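Local coordinates for protein phosphatidylinositol-specific phospholipase C1 (Streptomyces antibioticus, PDB 3H4X) that belongs to the bacterial phospholipase C enzymes of the calcium-dependent phosphoinositide family and folds as a single-chain alpha/beta barrel, at residues H37-E41 with R73-S77; E60-N66 with K127-G133; M111-H115 with G187-F191; A168-V174 with P254-V258; Y213-L217 with S229-P233. All blocks are in the same frame, centred on the assembly; numbering follows the deposited sequence. Where two conformers were deposited one is given.

Contact 1: H37-E41 with R73-S77; sequences HNAYE and RVSHS
Tyr40 reaches from a type I beta turn, Asn38 to Glu41, across to Val74 and His76; the turn follows barrel strand 31-36, while Val74 ends the short edge strand 73-74. The ring meets Val74 obliquely, its CD1 lying 3.7 Å from Val74 CG1, and the two side chains pass in opposite directions. Further out, the backbone of His76 comes up to the ring edge, and Tyr40 OH sits only 3.0 Å from His76 CA. With chi1 at 60°, CG stands between the backbone N and the carbonyl carbon, and the ring extends toward segment 73-77. The hydroxyl's polar partner is Asp62 OD2 of strand 58-64, a hydrogen bond that holds the end of the ring. Glu41, the last residue of the turn, lies alongside: its CG packs on one Tyr40 face, 3.7 Å above the ring plane and offset toward the rim, and its OE2 comes within 3.5 Å of His76 CB. The other oxygen, OE1, forms a salt bridge with Lys44, which also holds Asn38 O. On the opposing segment, Trp64 NE1 donates to Ser75 O, and within the segment Ser75 OG donates to Ser77 O over 2.8 Å.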
# COMPACT_ATOMS: atom_id res chain seq x y z
N HIS A 37 6.02 4.21 7.18
CA HIS A 37 6.02 2.79 7.51
C HIS A 37 5.41 2.57 8.89
O HIS A 37 5.57 3.39 9.79
CB HIS A 37 7.46 2.27 7.47
CG HIS A 37 7.57 0.78 7.55
ND1 HIS A 37 8.10 0.12 8.64
CD2 HIS A 37 7.19 -0.18 6.67
CE1 HIS A 37 8.05 -1.18 8.43
NE2 HIS A 37 7.51 -1.39 7.24
N ASN A 38 4.69 1.46 9.05
CA ASN A 38 4.11 1.11 10.35
C ASN A 38 3.31 2.25 10.99
O ASN A 38 3.54 2.62 12.14
CB ASN A 38 5.19 0.63 11.32
CG ASN A 38 5.59 -0.80 11.09
OD1 ASN A 38 5.28 -1.40 10.06
ND2 ASN A 38 6.29 -1.38 12.06
N ALA A 39 2.34 2.77 10.23
CA ALA A 39 1.58 3.95 10.63
C ALA A 39 0.56 3.67 11.73
O ALA A 39 -0.04 4.59 12.28
CB ALA A 39 0.89 4.54 9.41
N TYR A 40 0.37 2.39 12.04
CA TYR A 40 -0.58 1.95 13.06
C TYR A 40 0.06 1.92 14.44
O TYR A 40 -0.59 1.58 15.43
CB TYR A 40 -1.08 0.54 12.72
CG TYR A 40 0.06 -0.44 12.67
CD1 TYR A 40 0.45 -1.11 13.82
CD2 TYR A 40 0.77 -0.66 11.51
CE1 TYR A 40 1.52 -1.99 13.80
CE2 TYR A 40 1.84 -1.53 11.47
CZ TYR A 40 2.21 -2.20 12.63
OH TYR A 40 3.27 -3.08 12.64
N GLU A 41 1.34 2.26 14.52
CA GLU A 41 2.04 2.21 15.80
C GLU A 41 1.77 3.45 16.65
O GLU A 41 1.94 4.58 16.19
CB GLU A 41 3.55 2.02 15.59
CG GLU A 41 3.88 0.64 15.03
CD GLU A 41 5.35 0.32 15.10
OE1 GLU A 41 6.18 1.20 14.77
OE2 GLU A 41 5.68 -0.82 15.49
N ARG A 73 -5.46 -9.56 12.60
CA ARG A 73 -4.79 -8.79 13.64
C ARG A 73 -3.95 -7.67 13.04
O ARG A 73 -3.36 -7.84 11.97
CB ARG A 73 -3.87 -9.68 14.47
CG ARG A 73 -4.44 -11.02 14.85
CD ARG A 73 -5.63 -10.89 15.78
NE ARG A 73 -5.99 -12.21 16.29
CZ ARG A 73 -5.42 -12.78 17.35
NH1 ARG A 73 -4.49 -12.12 18.03
NH2 ARG A 73 -5.78 -13.99 17.73
N VAL A 74 -3.88 -6.55 13.75
CA VAL A 74 -2.96 -5.48 13.41
C VAL A 74 -1.89 -5.46 14.49
O VAL A 74 -2.20 -5.23 15.66
CB VAL A 74 -3.67 -4.12 13.37
CG1 VAL A 74 -2.67 -3.01 13.05
CG2 VAL A 74 -4.81 -4.14 12.35
N SER A 75 -0.65 -5.72 14.11
CA SER A 75 0.43 -5.83 15.07
C SER A 75 1.77 -5.89 14.35
O SER A 75 1.89 -6.52 13.30
CB SER A 75 0.26 -7.10 15.92
OG SER A 75 1.19 -7.15 17.00
N HIS A 76 2.78 -5.24 14.92
CA HIS A 76 4.12 -5.33 14.37
C HIS A 76 4.72 -6.71 14.64
O HIS A 76 5.25 -7.36 13.73
CB HIS A 76 5.03 -4.26 14.98
CG HIS A 76 6.44 -4.32 14.48
ND1 HIS A 76 6.87 -3.61 13.38
CD2 HIS A 76 7.50 -5.04 14.91
CE1 HIS A 76 8.15 -3.87 13.17
NE2 HIS A 76 8.56 -4.73 14.08
N SER A 77 4.64 -7.15 15.89
CA SER A 77 5.22 -8.41 16.31
C SER A 77 4.13 -9.47 16.42
O SER A 77 2.94 -9.17 16.27
CB SER A 77 5.95 -8.23 17.63
OG SER A 77 7.05 -7.35 17.47

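Contact 2: E60-N66 with K127-G133; sequences ELDLWSN and KIEMKDG. With EOH (ethanol), chain T.
Lys131 folds over the Trp64 indole where two neighbouring parallel strands of the barrel end. Its CB lies over the face of the six-membered ring, 3.6 Å from the centroid, a CH-pi contact; CG stays on that face, 3.5 Å from Trp64 CE2. Bends at chi2 and chi3, -57° and -63°, then turn the chain back so that CD rests 3.8 Å from Asp62 CG. CE passes 4.1 Å from Trp64 CZ2. At the tip, NZ forms a salt bridge with Glu129 OE2 at 2.8 Å, meeting it from above the carboxylate plane. NZ also binds Thr197 OG1 and a water that bridges to Asp62 OD2, the oxygen shared with Tyr40. Along the backbones, the parallel ladder runs from Leu61 N on Lys127 O to Lys131 N on Leu63 O. Past its end Asp132 grips two successive amides: OD1 accepts from Ser65 N through its syn lone pair (2.8 Å), while OD2 is met by Asn66 N from 41° above the plane (2.8 Å). Ser65 OG adds a bond to Gly133 O. Glu60, Asp62, Lys127 and Glu129 share the polar face, where Lys127 pairs with Asp260 and, at longer range, with Glu60; Leu61, Leu63, Ile128 and Met130 form the other. Helix 104-117 covers Leu61 and Leu63, strand 189-195 continues the barrel beyond 124-130, and strands 31-36 and 73-74 pair with 58-64.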
# COMPACT_ATOMS: atom_id res chain seq x y z
N GLU A 60 1.34 2.46 6.02
CA GLU A 60 1.57 1.03 5.99
C GLU A 60 1.02 0.33 7.23
O GLU A 60 1.15 0.84 8.35
CB GLU A 60 3.06 0.76 5.82
CG GLU A 60 3.42 -0.68 5.58
CD GLU A 60 4.90 -0.86 5.39
OE1 GLU A 60 5.63 0.16 5.42
OE2 GLU A 60 5.34 -2.01 5.21
N LEU A 61 0.41 -0.82 7.00
CA LEU A 61 -0.23 -1.64 8.03
C LEU A 61 0.29 -3.07 7.95
O LEU A 61 0.44 -3.62 6.86
CB LEU A 61 -1.74 -1.71 7.79
CG LEU A 61 -2.54 -0.41 7.79
CD1 LEU A 61 -4.00 -0.69 7.52
CD2 LEU A 61 -2.37 0.30 9.12
N ASP A 62 0.53 -3.67 9.11
CA ASP A 62 0.93 -5.08 9.21
C ASP A 62 -0.26 -5.91 9.70
O ASP A 62 -0.78 -5.66 10.79
CB ASP A 62 2.09 -5.25 10.19
CG ASP A 62 3.38 -4.63 9.68
OD1 ASP A 62 3.60 -4.60 8.45
OD2 ASP A 62 4.19 -4.17 10.51
N LEU A 63 -0.69 -6.88 8.90
CA LEU A 63 -1.83 -7.73 9.22
C LEU A 63 -1.42 -9.18 9.39
O LEU A 63 -0.50 -9.66 8.72
CB LEU A 63 -2.90 -7.67 8.13
CG LEU A 63 -3.59 -6.34 7.88
CD1 LEU A 63 -4.74 -6.54 6.90
CD2 LEU A 63 -4.09 -5.72 9.18
N TRP A 64 -2.14 -9.88 10.25
CA TRP A 64 -1.92 -11.30 10.49
C TRP A 64 -3.21 -12.06 10.24
O TRP A 64 -4.25 -11.73 10.83
CB TRP A 64 -1.44 -11.53 11.92
CG TRP A 64 -0.19 -10.80 12.27
CD1 TRP A 64 -0.06 -9.46 12.51
CD2 TRP A 64 1.11 -11.37 12.44
NE1 TRP A 64 1.25 -9.16 12.81
CE2 TRP A 64 1.98 -10.31 12.78
CE3 TRP A 64 1.62 -12.66 12.34
CZ2 TRP A 64 3.34 -10.52 13.01
CZ3 TRP A 64 2.97 -12.86 12.58
CH2 TRP A 64 3.81 -11.80 12.91
N SER A 65 -3.14 -13.08 9.39
CA SER A 65 -4.32 -13.87 9.03
C SER A 65 -4.35 -15.25 9.68
O SER A 65 -5.39 -15.91 9.68
CB SER A 65 -4.40 -14.09 7.52
OG SER A 65 -4.19 -12.90 6.78
N ASN A 66 -3.20 -15.70 10.17
CA ASN A 66 -3.08 -17.08 10.65
C ASN A 66 -2.95 -17.20 12.17
O ASN A 66 -2.60 -18.26 12.70
CB ASN A 66 -1.94 -17.79 9.93
CG ASN A 66 -2.31 -18.18 8.52
OD1 ASN A 66 -3.08 -19.12 8.31
ND2 ASN A 66 -1.77 -17.46 7.54
N LYS A 127 -0.80 0.53 2.36
CA LYS A 127 0.07 -0.57 2.03
C LYS A 127 -0.07 -1.61 3.12
O LYS A 127 0.17 -1.34 4.29
CB LYS A 127 1.52 -0.10 1.95
CG LYS A 127 2.51 -1.22 1.81
CD LYS A 127 3.92 -0.69 1.67
CE LYS A 127 4.94 -1.79 1.88
NZ LYS A 127 6.32 -1.31 1.61
N ILE A 128 -0.47 -2.81 2.72
CA ILE A 128 -0.71 -3.88 3.65
C ILE A 128 0.36 -4.95 3.48
O ILE A 128 0.47 -5.56 2.41
CB ILE A 128 -2.07 -4.53 3.39
CG1 ILE A 128 -3.17 -3.47 3.32
CG2 ILE A 128 -2.34 -5.64 4.40
CD1 ILE A 128 -3.37 -2.68 4.57
N GLU A 129 1.15 -5.18 4.52
CA GLU A 129 2.01 -6.34 4.55
C GLU A 129 1.26 -7.46 5.25
O GLU A 129 0.90 -7.34 6.43
CB GLU A 129 3.33 -6.06 5.26
CG GLU A 129 4.22 -7.31 5.34
CD GLU A 129 5.56 -7.08 6.00
OE1 GLU A 129 6.12 -5.97 5.89
OE2 GLU A 129 6.08 -8.03 6.64
N MET A 130 1.00 -8.54 4.53
CA MET A 130 0.36 -9.71 5.10
C MET A 130 1.46 -10.52 5.77
O MET A 130 2.09 -11.38 5.14
CB MET A 130 -0.34 -10.53 4.02
CG MET A 130 -1.42 -9.77 3.27
SD MET A 130 -2.75 -9.18 4.33
CE MET A 130 -2.90 -10.58 5.43
N LYS A 131 1.71 -10.23 7.05
CA LYS A 131 2.87 -10.76 7.76
C LYS A 131 3.03 -12.26 7.56
O LYS A 131 4.13 -12.76 7.29
CB LYS A 131 2.76 -10.46 9.26
CG LYS A 131 2.83 -8.99 9.63
CD LYS A 131 4.09 -8.32 9.13
CE LYS A 131 5.33 -8.92 9.75
NZ LYS A 131 6.53 -8.10 9.42
N ASP A 132 1.92 -12.97 7.71
CA ASP A 132 1.91 -14.42 7.64
C ASP A 132 1.07 -14.93 6.47
O ASP A 132 0.58 -16.06 6.49
CB ASP A 132 1.38 -15.00 8.97
CG ASP A 132 -0.01 -14.50 9.32
OD1 ASP A 132 -0.58 -13.70 8.55
OD2 ASP A 132 -0.55 -14.89 10.38
N GLY A 133 0.93 -14.10 5.44
CA GLY A 133 0.16 -14.47 4.26
C GLY A 133 -1.33 -14.54 4.53
O GLY A 133 -1.82 -14.05 5.55
C1 EOH T . 8.44 -3.50 2.52
C2 EOH T . 9.48 -4.46 3.09
O EOH T . 8.00 -2.54 3.46
O HOH W 1 6.07 -6.14 11.30
O HOH W 2 6.44 -4.96 8.33

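Contact 3: M111-H115 with G187-F191; sequences MRAWH and GKFLF. With EOH (ethanol), chain F.
Phe189, at the start of barrel strand 189-195, is met by Met111 and His115 from one side of helix 104-117. Met111 and His115 are a helical turn apart, so both side chains reach the same ring, one over its face and one at its edge. The Met111 methyl does the touching on the face: CE lies 3.6 Å from the Phe189 centroid, 16° off the ring normal, and touches CD1 at 3.5 Å. A bend at chi3 (63°) folds CE down onto the ring and leaves SD above the same face at 5.1 Å from the centroid, a Met-aromatic contact at a distance. The same methyl reaches Phe191 CZ, 4.0 Å away, and so bridges two side chains of the strand. His115 comes to the Phe189 rim instead, with CB 3.7 Å from CE2; the two rings meet obliquely, their planes at 50°. Beyond CB, the imidazole edge faces the backbone ahead of the strand, His115 CE1 standing 3.1 Å from Gly187 O, while ND1 is hydrogen-bonded to His121 NE2. Trp114 also touches the rim, its CE3 4.1 Å from Phe189 CZ. Leu126 of strand 124-130 also packs on Met111, Phe189 and Phe191. With no hydrogen bond between the segments, helix and strand are joined by dispersion and aromatic contacts, to which the imidazole C-H facing a carbonyl oxygen may add a weak electrostatic pull.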
# COMPACT_ATOMS: atom_id res chain seq x y z
N MET A 111 -10.96 4.58 9.12
CA MET A 111 -10.80 5.13 7.77
C MET A 111 -12.12 5.65 7.21
O MET A 111 -12.17 6.73 6.63
CB MET A 111 -10.21 4.08 6.83
CG MET A 111 -8.76 3.74 7.11
SD MET A 111 -8.14 2.39 6.10
CE MET A 111 -8.27 3.08 4.46
N ARG A 112 -13.18 4.87 7.37
CA ARG A 112 -14.49 5.28 6.88
C ARG A 112 -14.99 6.53 7.61
O ARG A 112 -15.49 7.46 6.98
CB ARG A 112 -15.50 4.13 7.05
CG ARG A 112 -16.93 4.49 6.65
CD ARG A 112 -17.00 4.96 5.22
NE ARG A 112 -18.37 5.26 4.79
CZ ARG A 112 -19.21 4.38 4.27
NH1 ARG A 112 -18.83 3.12 4.11
NH2 ARG A 112 -20.43 4.75 3.91
N ALA A 113 -14.84 6.55 8.93
CA ALA A 113 -15.26 7.69 9.73
C ALA A 113 -14.52 8.95 9.29
O ALA A 113 -15.12 10.01 9.09
CB ALA A 113 -15.02 7.41 11.20
N TRP A 114 -13.21 8.82 9.14
CA TRP A 114 -12.37 9.93 8.74
C TRP A 114 -12.73 10.39 7.32
O TRP A 114 -12.83 11.59 7.04
CB TRP A 114 -10.90 9.53 8.84
CG TRP A 114 -9.95 10.58 8.42
CD1 TRP A 114 -9.40 11.56 9.20
CD2 TRP A 114 -9.43 10.78 7.10
NE1 TRP A 114 -8.57 12.35 8.46
CE2 TRP A 114 -8.56 11.90 7.16
CE3 TRP A 114 -9.60 10.13 5.88
CZ2 TRP A 114 -7.88 12.37 6.04
CZ3 TRP A 114 -8.92 10.59 4.78
CH2 TRP A 114 -8.07 11.70 4.87
N HIS A 115 -12.92 9.42 6.43
CA HIS A 115 -13.31 9.70 5.05
C HIS A 115 -14.58 10.53 4.98
O HIS A 115 -14.64 11.53 4.26
CB HIS A 115 -13.48 8.38 4.29
CG HIS A 115 -14.22 8.50 3.00
ND1 HIS A 115 -13.60 8.86 1.82
CD2 HIS A 115 -15.52 8.29 2.70
CE1 HIS A 115 -14.50 8.88 0.85
NE2 HIS A 115 -15.67 8.54 1.35
N GLY A 187 -10.87 11.79 -2.43
CA GLY A 187 -11.82 11.00 -1.67
C GLY A 187 -11.71 9.50 -1.88
O GLY A 187 -12.65 8.77 -1.58
N LYS A 188 -10.57 9.03 -2.39
CA LYS A 188 -10.37 7.60 -2.62
C LYS A 188 -9.27 7.00 -1.75
O LYS A 188 -8.28 7.65 -1.40
CB LYS A 188 -10.04 7.32 -4.09
CG LYS A 188 -11.13 7.74 -5.06
CD LYS A 188 -12.38 6.88 -4.92
CE LYS A 188 -13.48 7.39 -5.83
NZ LYS A 188 -14.70 6.53 -5.78
N PHE A 189 -9.47 5.73 -1.43
CA PHE A 189 -8.43 4.89 -0.85
C PHE A 189 -8.03 3.85 -1.88
O PHE A 189 -8.87 3.34 -2.63
CB PHE A 189 -8.94 4.15 0.38
CG PHE A 189 -9.27 5.05 1.54
CD1 PHE A 189 -8.28 5.73 2.22
CD2 PHE A 189 -10.58 5.19 1.96
CE1 PHE A 189 -8.59 6.55 3.30
CE2 PHE A 189 -10.90 6.00 3.03
CZ PHE A 189 -9.90 6.68 3.70
N LEU A 190 -6.75 3.53 -1.89
CA LEU A 190 -6.25 2.41 -2.67
C LEU A 190 -5.52 1.48 -1.71
O LEU A 190 -5.09 1.91 -0.63
CB LEU A 190 -5.30 2.89 -3.77
CG LEU A 190 -5.93 3.82 -4.82
CD1 LEU A 190 -5.90 5.28 -4.37
CD2 LEU A 190 -5.24 3.68 -6.16
N PHE A 191 -5.41 0.21 -2.09
CA PHE A 191 -4.72 -0.77 -1.27
C PHE A 191 -3.64 -1.46 -2.07
O PHE A 191 -3.85 -1.82 -3.23
CB PHE A 191 -5.70 -1.82 -0.74
CG PHE A 191 -6.64 -1.29 0.30
CD1 PHE A 191 -6.36 -1.44 1.65
CD2 PHE A 191 -7.81 -0.64 -0.06
CE1 PHE A 191 -7.21 -0.94 2.61
CE2 PHE A 191 -8.67 -0.15 0.90
CZ PHE A 191 -8.37 -0.30 2.24
C1 EOH F . -20.14 0.55 2.91
C2 EOH F . -20.43 -0.72 2.12
O EOH F . -20.54 1.71 2.23

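Contact 4: A168-V174 with P254-V258; sequences ATADEAV and PWFVV
The N-capped start of helix 170-177 lies against Pro254 and Trp255, the end of a 3-10 turn in the loop that leads into barrel strand 258-262. Thr169 is the N-cap: its OG1 accepts from Glu172 N at 3.1 Å, and chi1 of 69° swings the hydroxyl round to that amide. The same side chain packs on proline, with OG1 3.6 Å from Pro254 CB. Two residues further, Asp171 N, an amide of the first helical turn, donates to Pro254 O over 2.9 Å in the carbonyl plane, so the loop supplies an acceptor that the helix itself cannot. The indole of Trp255 turns a face to the backbone of the cap: Thr169 CA sits over its six-membered ring, 4.1 Å from the centroid, and Ala170 N is 3.5 Å from CZ3. Asp171 directs its carboxylate elsewhere, OD1 binding Tyr281 OH and Arg244; that arginine also holds Phe256 O, tying helix and loop a second time. Ala170 CB is wedged between Trp255 CE3 (3.9 Å) and Val257 CG1. A turn later the helix meets the loop again, methyl against methyl, with Val174 CG1 3.8 Å from Val257 CG1.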
# COMPACT_ATOMS: atom_id res chain seq x y z
N ALA A 168 -8.39 -6.31 -20.90
CA ALA A 168 -8.24 -7.71 -20.53
C ALA A 168 -7.52 -7.89 -19.19
O ALA A 168 -7.83 -8.81 -18.44
CB ALA A 168 -7.52 -8.48 -21.62
N THR A 169 -6.56 -7.02 -18.91
CA THR A 169 -5.78 -7.10 -17.68
C THR A 169 -5.41 -5.71 -17.18
O THR A 169 -5.46 -4.73 -17.92
CB THR A 169 -4.46 -7.86 -17.89
OG1 THR A 169 -3.59 -7.08 -18.71
CG2 THR A 169 -4.69 -9.23 -18.52
N ALA A 170 -5.01 -5.64 -15.91
CA ALA A 170 -4.58 -4.39 -15.32
C ALA A 170 -3.35 -3.84 -16.04
O ALA A 170 -3.23 -2.64 -16.27
CB ALA A 170 -4.28 -4.57 -13.84
N ASP A 171 -2.43 -4.73 -16.41
CA ASP A 171 -1.23 -4.31 -17.11
C ASP A 171 -1.57 -3.65 -18.45
O ASP A 171 -1.01 -2.61 -18.80
CB ASP A 171 -0.30 -5.49 -17.36
CG ASP A 171 1.01 -5.06 -17.99
OD1 ASP A 171 1.78 -4.35 -17.31
OD2 ASP A 171 1.26 -5.40 -19.16
N GLU A 172 -2.46 -4.27 -19.20
CA GLU A 172 -2.87 -3.73 -20.48
C GLU A 172 -3.46 -2.34 -20.28
O GLU A 172 -3.13 -1.40 -21.00
CB GLU A 172 -3.89 -4.65 -21.15
CG GLU A 172 -4.45 -4.12 -22.47
CD GLU A 172 -5.59 -4.98 -23.00
OE1 GLU A 172 -5.33 -6.13 -23.40
OE2 GLU A 172 -6.74 -4.49 -23.02
N ALA A 173 -4.34 -2.21 -19.30
CA ALA A 173 -5.00 -0.95 -19.02
C ALA A 173 -4.01 0.14 -18.64
O ALA A 173 -4.06 1.26 -19.15
CB ALA A 173 -6.04 -1.12 -17.93
N VAL A 174 -3.09 -0.18 -17.73
CA VAL A 174 -2.22 0.85 -17.19
C VAL A 174 -1.20 1.33 -18.22
O VAL A 174 -0.91 2.53 -18.32
CB VAL A 174 -1.56 0.38 -15.87
CG1 VAL A 174 -0.31 -0.45 -16.14
CG2 VAL A 174 -1.25 1.58 -14.97
N PRO A 254 0.36 -10.13 -15.64
CA PRO A 254 -0.28 -8.84 -15.96
C PRO A 254 -1.24 -8.32 -14.89
O PRO A 254 -1.90 -7.30 -15.11
CB PRO A 254 -1.03 -9.14 -17.27
CG PRO A 254 -1.27 -10.60 -17.24
CD PRO A 254 -0.10 -11.22 -16.52
N TRP A 255 -1.30 -9.00 -13.75
CA TRP A 255 -2.10 -8.52 -12.63
C TRP A 255 -1.27 -7.76 -11.61
O TRP A 255 -1.80 -7.26 -10.62
CB TRP A 255 -2.91 -9.68 -12.02
CG TRP A 255 -3.92 -10.13 -13.01
CD1 TRP A 255 -3.89 -11.27 -13.75
CD2 TRP A 255 -5.06 -9.39 -13.45
NE1 TRP A 255 -4.96 -11.30 -14.61
CE2 TRP A 255 -5.70 -10.16 -14.44
CE3 TRP A 255 -5.61 -8.16 -13.09
CZ2 TRP A 255 -6.87 -9.73 -15.08
CZ3 TRP A 255 -6.77 -7.74 -13.72
CH2 TRP A 255 -7.38 -8.52 -14.70
N PHE A 256 0.03 -7.64 -11.89
CA PHE A 256 0.96 -6.85 -11.08
C PHE A 256 1.31 -5.54 -11.80
O PHE A 256 1.99 -5.56 -12.83
CB PHE A 256 2.25 -7.63 -10.85
CG PHE A 256 2.10 -8.83 -9.97
CD1 PHE A 256 2.07 -8.71 -8.59
CD2 PHE A 256 2.02 -10.10 -10.52
CE1 PHE A 256 1.96 -9.82 -7.78
CE2 PHE A 256 1.91 -11.22 -9.71
CZ PHE A 256 1.87 -11.07 -8.34
N VAL A 257 0.87 -4.42 -11.24
CA VAL A 257 1.22 -3.11 -11.79
C VAL A 257 1.82 -2.21 -10.71
O VAL A 257 1.96 -1.00 -10.91
CB VAL A 257 0.01 -2.43 -12.47
CG1 VAL A 257 -0.46 -3.26 -13.65
CG2 VAL A 257 -1.13 -2.21 -11.48
N VAL A 258 2.17 -2.82 -9.58
CA VAL A 258 2.77 -2.15 -8.45
C VAL A 258 4.01 -2.94 -8.03
O VAL A 258 3.99 -4.17 -8.04
CB VAL A 258 1.78 -2.04 -7.26
CG1 VAL A 258 2.40 -1.27 -6.10
CG2 VAL A 258 0.48 -1.39 -7.72

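Contact 5: Y213-L217 with S229-P233; sequences YAGHL and STAFP
The Tyr213 ring has Pro233 at its edge, with CD2 3.8 Å from Pro233 CD, and His216 CD2 of its own helix over one face, 3.7 Å above the plane and offset toward the rim. Ala231 O approaches obliquely, 3.1 Å from Tyr213 CE2; this buried carbonyl oxygen has no hydrogen-bonding partner in the model. With CG anti to the backbone N (chi1 -163°), the phenol points at the backbone of segment 229-233, where Ala231 N donates a weak, bent bond to Tyr213 OH (3.2 Å, 135°). The stronger partner of that hydroxyl is Asp146 OD1, which Thr230 OG1 also uses. One turn on, Leu217 divides its methyls: CD1 reaches toward Pro233 CD at 3.6 Å, while CD2 presses on Ser229 CB at a tight 3.4 Å. His216 turns its NE2 to Asp146 OD2 and, with Pro142 and Glu212, lines a pocket holding an acetyl group. The contact packs the helix of a beta-alpha-beta unit (strand 189-195, helix 209-222, strand 232-236) on its second strand, with helix 142-153 beside Tyr213 and Thr230, helix 160-164 against Leu217 and Ser229, and strand 189-195 packing on Ala231 and Tyr213.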
# COMPACT_ATOMS: atom_id res chain seq x y z
N TYR A 213 -2.99 -13.59 -4.28
CA TYR A 213 -3.91 -12.51 -4.61
C TYR A 213 -3.97 -12.21 -6.12
O TYR A 213 -5.04 -11.97 -6.67
CB TYR A 213 -3.64 -11.24 -3.79
CG TYR A 213 -4.82 -10.29 -3.82
CD1 TYR A 213 -5.85 -10.40 -2.90
CD2 TYR A 213 -4.92 -9.32 -4.80
CE1 TYR A 213 -6.95 -9.55 -2.94
CE2 TYR A 213 -6.00 -8.47 -4.85
CZ TYR A 213 -7.01 -8.58 -3.92
OH TYR A 213 -8.08 -7.72 -4.00
N ALA A 214 -2.82 -12.26 -6.79
CA ALA A 214 -2.81 -12.09 -8.24
C ALA A 214 -3.63 -13.19 -8.92
O ALA A 214 -4.36 -12.92 -9.88
CB ALA A 214 -1.40 -12.07 -8.78
N GLY A 215 -3.52 -14.41 -8.42
CA GLY A 215 -4.32 -15.52 -8.95
C GLY A 215 -5.80 -15.28 -8.76
O GLY A 215 -6.62 -15.61 -9.62
N HIS A 216 -6.14 -14.70 -7.62
CA HIS A 216 -7.50 -14.30 -7.30
C HIS A 216 -8.03 -13.27 -8.32
O HIS A 216 -9.15 -13.41 -8.81
CB HIS A 216 -7.52 -13.77 -5.87
CG HIS A 216 -8.75 -13.04 -5.47
ND1 HIS A 216 -9.98 -13.65 -5.32
CD2 HIS A 216 -8.93 -11.74 -5.12
CE1 HIS A 216 -10.87 -12.76 -4.92
NE2 HIS A 216 -10.26 -11.59 -4.79
N LEU A 217 -7.23 -12.26 -8.65
CA LEU A 217 -7.64 -11.29 -9.66
C LEU A 217 -7.84 -11.96 -11.02
O LEU A 217 -8.81 -11.68 -11.72
CB LEU A 217 -6.63 -10.15 -9.77
CG LEU A 217 -6.47 -9.26 -8.54
CD1 LEU A 217 -5.55 -8.10 -8.87
CD2 LEU A 217 -7.82 -8.75 -8.03
N SER A 229 -13.01 -6.79 -6.62
CA SER A 229 -11.65 -6.75 -6.05
C SER A 229 -11.37 -5.40 -5.40
O SER A 229 -11.99 -4.39 -5.76
CB SER A 229 -10.60 -7.05 -7.12
OG SER A 229 -10.55 -6.03 -8.10
N THR A 230 -10.43 -5.37 -4.46
CA THR A 230 -10.19 -4.15 -3.69
C THR A 230 -8.74 -3.70 -3.60
O THR A 230 -8.48 -2.60 -3.13
CB THR A 230 -10.73 -4.26 -2.24
OG1 THR A 230 -9.98 -5.25 -1.53
CG2 THR A 230 -12.22 -4.61 -2.23
N ALA A 231 -7.80 -4.54 -4.02
CA ALA A 231 -6.38 -4.27 -3.77
C ALA A 231 -5.49 -4.62 -4.95
O ALA A 231 -5.82 -5.49 -5.76
CB ALA A 231 -5.92 -5.01 -2.53
N PHE A 232 -4.35 -3.95 -5.02
CA PHE A 232 -3.34 -4.22 -6.03
C PHE A 232 -2.19 -5.01 -5.41
O PHE A 232 -1.51 -4.52 -4.50
CB PHE A 232 -2.80 -2.91 -6.57
CG PHE A 232 -3.81 -2.12 -7.36
CD1 PHE A 232 -3.91 -2.29 -8.73
CD2 PHE A 232 -4.65 -1.22 -6.73
CE1 PHE A 232 -4.83 -1.58 -9.46
CE2 PHE A 232 -5.59 -0.51 -7.47
CZ PHE A 232 -5.67 -0.69 -8.83
N PRO A 233 -1.96 -6.24 -5.88
CA PRO A 233 -0.81 -6.98 -5.37
C PRO A 233 0.46 -6.38 -5.97
O PRO A 233 0.49 -6.01 -7.15
CB PRO A 233 -1.04 -8.39 -5.91
CG PRO A 233 -1.82 -8.19 -7.15
CD PRO A 233 -2.71 -7.00 -6.89

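In the fold
From the N terminus, contact 1 closes a loop from the end of strand 31-36 to strand 73-74. Contact 2 opens inside that loop and closes at strand 124-130, so the two cross. Contact 3 opens on helix 104-117, within the span of contact 2, crosses it in turn and closes on strand 189-195. Contact 4 opens at helix 170-177, before contact 3 has closed, so these two cross as well, and ends just ahead of strand 258-262; contact 5 is nested within its loop. Contact 2 thus joins two neighbouring strands, contacts 3 and 5 pack helices on strands, and contacts 1 and 4, on opposite sides of the chain's centre and about 29 Å apart between centres, tie in loops.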